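Local coordinates for cytidylate kinase-like family protein (Eubacterium ventriosum, PDB 3FDI) that probably binds a nucleotide phosphate through its P-loop and may act as a cytidylate kinase, although its function is not established, at residues B[132-135]-B[136-139]. Numbering follows the deposited sequence.
Sequences KRVM and EREG. With SO4 (sulfate ion), chain G.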
loop_
_atom_site.group_PDB
_atom_site.type_symbol
_atom_site.label_atom_id
_atom_site.label_comp_id
_atom_site.label_asym_id
_atom_site.label_seq_id
_atom_site.Cartn_x
_atom_site.Cartn_y
_atom_site.Cartn_z
ATOM N N LYS B 132 -5.826 -11.100 -24.412
ATOM C CA LYS B 132 -6.333 -11.898 -25.511
ATOM C C LYS B 132 -7.685 -12.426 -25.060
ATOM O O LYS B 132 -8.678 -12.261 -25.765
ATOM C CB LYS B 132 -5.352 -13.015 -25.934
ATOM C CG LYS B 132 -4.647 -12.776 -27.323
ATOM C CD LYS B 132 -3.298 -13.497 -27.468
ATOM C CE LYS B 132 -2.271 -13.007 -26.421
ATOM N NZ LYS B 132 -0.891 -13.510 -26.650
ATOM N N ARG B 133 -7.757 -12.988 -23.853
ATOM C CA ARG B 133 -9.023 -13.599 -23.408
ATOM C C ARG B 133 -10.148 -12.572 -23.355
ATOM O O ARG B 133 -11.262 -12.876 -23.766
ATOM C CB ARG B 133 -8.890 -14.347 -22.063
ATOM C CG ARG B 133 -10.247 -14.602 -21.351
ATOM C CD ARG B 133 -10.209 -15.694 -20.296
ATOM N NE ARG B 133 -8.847 -16.105 -20.005
ATOM C CZ ARG B 133 -8.338 -17.311 -20.240
ATOM N NH1 ARG B 133 -7.063 -17.529 -19.938
ATOM N NH2 ARG B 133 -9.086 -18.304 -20.745
ATOM N N VAL B 134 -9.841 -11.370 -22.857
ATOM C CA VAL B 134 -10.824 -10.278 -22.733
ATOM C C VAL B 134 -11.340 -9.728 -24.102
ATOM O O VAL B 134 -12.551 -9.549 -24.289
ATOM C CB VAL B 134 -10.252 -9.103 -21.873
ATOM C CG1 VAL B 134 -11.168 -7.896 -21.895
ATOM C CG2 VAL B 134 -9.987 -9.567 -20.396
HETATM N N MSE B 135 -10.430 -9.417 -25.026
HETATM C CA MSE B 135 -10.840 -8.963 -26.382
HETATM C C MSE B 135 -11.789 -9.954 -27.045
HETATM O O MSE B 135 -12.840 -9.581 -27.563
HETATM C CB MSE B 135 -9.625 -8.785 -27.290
HETATM C CG MSE B 135 -8.661 -7.729 -26.820
HETATM SE SE MSE B 135 -7.067 -7.881 -27.879
HETATM C CE MSE B 135 -7.831 -7.249 -29.617
ATOM N N GLU B 136 -11.383 -11.216 -27.007
ATOM C CA GLU B 136 -12.162 -12.329 -27.516
ATOM C C GLU B 136 -13.474 -12.483 -26.796
ATOM O O GLU B 136 -14.468 -12.794 -27.424
ATOM C CB GLU B 136 -11.378 -13.642 -27.381
ATOM C CG GLU B 136 -11.986 -14.830 -28.173
ATOM C CD GLU B 136 -10.985 -15.997 -28.390
ATOM O OE1 GLU B 136 -9.749 -15.789 -28.307
ATOM O OE2 GLU B 136 -11.436 -17.142 -28.647
ATOM N N ARG B 137 -13.478 -12.308 -25.476
ATOM C CA ARG B 137 -14.700 -12.459 -24.701
ATOM C C ARG B 137 -15.625 -11.296 -25.006
ATOM O O ARG B 137 -16.798 -11.506 -25.239
ATOM C CB ARG B 137 -14.408 -12.530 -23.194
ATOM C CG ARG B 137 -15.630 -12.278 -22.286
ATOM C CD ARG B 137 -15.191 -11.912 -20.849
ATOM N NE ARG B 137 -14.328 -12.958 -20.347
ATOM C CZ ARG B 137 -13.520 -12.867 -19.291
ATOM N NH1 ARG B 137 -12.797 -13.924 -18.969
ATOM N NH2 ARG B 137 -13.425 -11.756 -18.564
ATOM N N GLU B 138 -15.089 -10.081 -25.015
ATOM C CA GLU B 138 -15.915 -8.876 -25.003
ATOM C C GLU B 138 -15.995 -8.119 -26.344
ATOM O O GLU B 138 -16.507 -6.983 -26.397
ATOM C CB GLU B 138 -15.434 -7.933 -23.888
ATOM C CG GLU B 138 -15.556 -8.497 -22.454
ATOM C CD GLU B 138 -17.021 -8.687 -21.994
ATOM O OE1 GLU B 138 -17.351 -8.409 -20.813
ATOM O OE2 GLU B 138 -17.851 -9.128 -22.810
ATOM N N GLY B 139 -15.513 -8.749 -27.422
ATOM C CA GLY B 139 -15.618 -8.191 -28.775
ATOM C C GLY B 139 -15.029 -6.802 -28.827
ATOM O O GLY B 139 -15.615 -5.894 -29.402
HETATM S S SO4 G . -12.116 -13.918 -15.443
HETATM O O1 SO4 G . -13.202 -14.782 -14.972
HETATM O O2 SO4 G . -12.555 -12.540 -15.646
HETATM O O3 SO4 G . -11.165 -13.990 -14.314
HETATM O O4 SO4 G . -11.562 -14.499 -16.706
#
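R137 sets NH1 of its guanidinium obliquely against CG and CD of R133, one helical turn earlier, with NH1 3.4 Å from R133 CD. The two side chains cross obliquely, their guanidinium planes 34° apart. In both, CG stands anti to the backbone N; R137 then bends at chi3 (-55°) toward a sulfate ion, while a nearly eclipsed chi3 in R133 (10°) goes with its NE reaching the carbonyl O of G16. R137 NH1 donates to sulfate O4 at 2.6 Å, with that oxygen in plane at the guanidinium edge, and NH2 donates to O2 at 3.1 Å. This two-nitrogen grip should limit rotation of the group, and the anion probably offsets the positive charge gathered here.

The sulfate, probably from the crystallisation liquor, also accepts bonds from the backbone N atoms of G16, G18, G19 and H20. Such a nest of amides is characteristic of a P-loop, so the ion plausibly occupies a nucleotide phosphate site, with R137 reaching it from helix 127-138 and making a cation-pi contact with F15.

Along the helix, R137 N donates to R133 O at 2.9 Å, and E138 N to V134 O at 2.7 Å. G139 then leaves helical geometry with positive phi, which glycine adopts readily. V134 packs against A145 and M149, and M135 against A145, joining helix 127-138, which follows strand 118-125 of the parallel sheet, to helix 142-163, while R133 and R137 reach the loop between strand 8-13 and helix 19-30.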